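Phosphatidylinositol-specific phospholipase C (Listeria monocytogenes, PDB 2PLC) is a bacterial phosphatidylinositol-specific phospholipase C, a single-chain enzyme whose X domain belongs to the TIM-barrel clan. Local coordinates at residues A[33-36]-A[37-41]. Numbering follows the deposited sequence.
Sequences DITW and TLTKP
The indole of W36 carries the aliphatic part of K40 over one face: K40 CG stands 4.1 Å above the ring plane, offset toward the rim, and K40 CD comes to 3.7 Å from W36 CZ3 on the six-membered ring. W36 CG lies anti to the backbone N (chi1 -175°), which projects the indole out from the side of helix 34-38, where the lysine chain crosses it obliquely. The methyl CG2 of T37 lies 4.0 Å from W36 CE3, the two side chains crossing at about a right angle. The hydroxyls of T37 and T39 bend back onto carbonyls of the preceding turn. T37 OG1, held between its own backbone N and carbonyl carbon (chi1 60°), donates to I34 O at 2.7 Å; L38 N reaches the same oxygen at 3.1 Å, from the same face of the carbonyl plane. Two residues further on, T39 supplies both donors to T35 O: its OG1 at 2.8 Å and its N at 3.1 Å, here from opposite faces, so each of the two carbonyls is gripped twice. I34 CD1 also rests against T37 OG1, while I34 CG1 and L38 CD1 make a loose apolar contact. At the other end D33 is the N-cap, its OD1 accepting from W36 N and, weakly, from T35 N. The short helix 34-38 is thus capped at its start and tied by side-chain hydroxyls near its finish, where T39 leaves helical geometry before helix 40-43. The side chains of T35, W36 and T39 touch I76 of strand 76-78, the buried W36 also meets L78, and D33 forms backbone hydrogen bonds with F77.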
loop_
_atom_site.group_PDB
_atom_site.type_symbol
_atom_site.label_atom_id
_atom_site.label_comp_id
_atom_site.label_asym_id
_atom_site.label_seq_id
_atom_site.Cartn_x
_atom_site.Cartn_y
_atom_site.Cartn_z
ATOM N N ASP A 33 16.699 -13.227 5.330
ATOM C CA ASP A 33 17.826 -13.975 5.869
ATOM C C ASP A 33 17.540 -15.464 6.082
ATOM O O ASP A 33 16.503 -15.978 5.659
ATOM C CB ASP A 33 18.346 -13.318 7.162
ATOM C CG ASP A 33 17.328 -13.327 8.301
ATOM O OD1 ASP A 33 16.326 -14.072 8.252
ATOM O OD2 ASP A 33 17.552 -12.577 9.272
ATOM N N ILE A 34 18.464 -16.153 6.740
ATOM C CA ILE A 34 18.308 -17.576 6.997
ATOM C C ILE A 34 17.012 -17.893 7.761
ATOM O O ILE A 34 16.384 -18.923 7.514
ATOM C CB ILE A 34 19.548 -18.145 7.741
ATOM C CG1 ILE A 34 19.495 -19.672 7.788
ATOM C CG2 ILE A 34 19.655 -17.546 9.135
ATOM C CD1 ILE A 34 19.498 -20.346 6.409
ATOM N N THR A 35 16.591 -16.995 8.651
ATOM C CA THR A 35 15.358 -17.209 9.417
ATOM C C THR A 35 14.130 -17.138 8.501
ATOM O O THR A 35 13.122 -17.806 8.741
ATOM C CB THR A 35 15.209 -16.186 10.568
ATOM O OG1 THR A 35 16.358 -16.257 11.417
ATOM C CG2 THR A 35 13.975 -16.498 11.407
ATOM N N TRP A 36 14.228 -16.334 7.448
ATOM C CA TRP A 36 13.140 -16.195 6.489
ATOM C C TRP A 36 12.939 -17.504 5.719
ATOM O O TRP A 36 11.806 -17.926 5.480
ATOM C CB TRP A 36 13.433 -15.045 5.524
ATOM C CG TRP A 36 12.312 -14.760 4.578
ATOM C CD1 TRP A 36 11.207 -13.988 4.818
ATOM C CD2 TRP A 36 12.169 -15.264 3.249
ATOM N NE1 TRP A 36 10.381 -13.990 3.718
ATOM C CE2 TRP A 36 10.947 -14.767 2.742
ATOM C CE3 TRP A 36 12.953 -16.090 2.432
ATOM C CZ2 TRP A 36 10.493 -15.073 1.461
ATOM C CZ3 TRP A 36 12.500 -16.391 1.156
ATOM C CH2 TRP A 36 11.281 -15.884 0.685
ATOM N N THR A 37 14.038 -18.155 5.344
ATOM C CA THR A 37 13.954 -19.417 4.606
ATOM C C THR A 37 13.408 -20.543 5.491
ATOM O O THR A 37 12.647 -21.387 5.027
ATOM C CB THR A 37 15.329 -19.839 4.031
ATOM O OG1 THR A 37 16.262 -20.014 5.102
ATOM C CG2 THR A 37 15.858 -18.784 3.070
ATOM N N LEU A 38 13.795 -20.541 6.766
ATOM C CA LEU A 38 13.341 -21.555 7.730
ATOM C C LEU A 38 11.848 -21.443 8.075
ATOM O O LEU A 38 11.189 -22.446 8.346
ATOM C CB LEU A 38 14.172 -21.469 9.019
ATOM C CG LEU A 38 15.664 -21.798 8.905
ATOM C CD1 LEU A 38 16.384 -21.468 10.215
ATOM C CD2 LEU A 38 15.827 -23.261 8.550
ATOM N N THR A 39 11.327 -20.218 8.066
ATOM C CA THR A 39 9.922 -19.962 8.383
ATOM C C THR A 39 9.153 -19.482 7.152
ATOM O O THR A 39 8.046 -18.956 7.275
ATOM C CB THR A 39 9.802 -18.862 9.446
ATOM O OG1 THR A 39 10.295 -17.633 8.900
ATOM C CG2 THR A 39 10.607 -19.212 10.689
ATOM N N LYS A 40 9.730 -19.704 5.975
ATOM C CA LYS A 40 9.172 -19.275 4.693
ATOM C C LYS A 40 7.662 -19.374 4.465
ATOM O O LYS A 40 7.022 -18.375 4.136
ATOM C CB LYS A 40 9.935 -19.948 3.546
ATOM C CG LYS A 40 9.659 -19.388 2.167
ATOM C CD LYS A 40 10.830 -19.683 1.246
ATOM C CE LYS A 40 10.417 -20.484 0.029
ATOM N NZ LYS A 40 9.442 -19.753 -0.827
ATOM N N PRO A 41 7.065 -20.564 4.642
ATOM C CA PRO A 41 5.615 -20.686 4.424
ATOM C C PRO A 41 4.725 -19.766 5.274
ATOM O O PRO A 41 3.604 -19.438 4.879
ATOM C CB PRO A 41 5.352 -22.169 4.696
ATOM C CG PRO A 41 6.463 -22.547 5.644
ATOM C CD PRO A 41 7.646 -21.856 5.044
#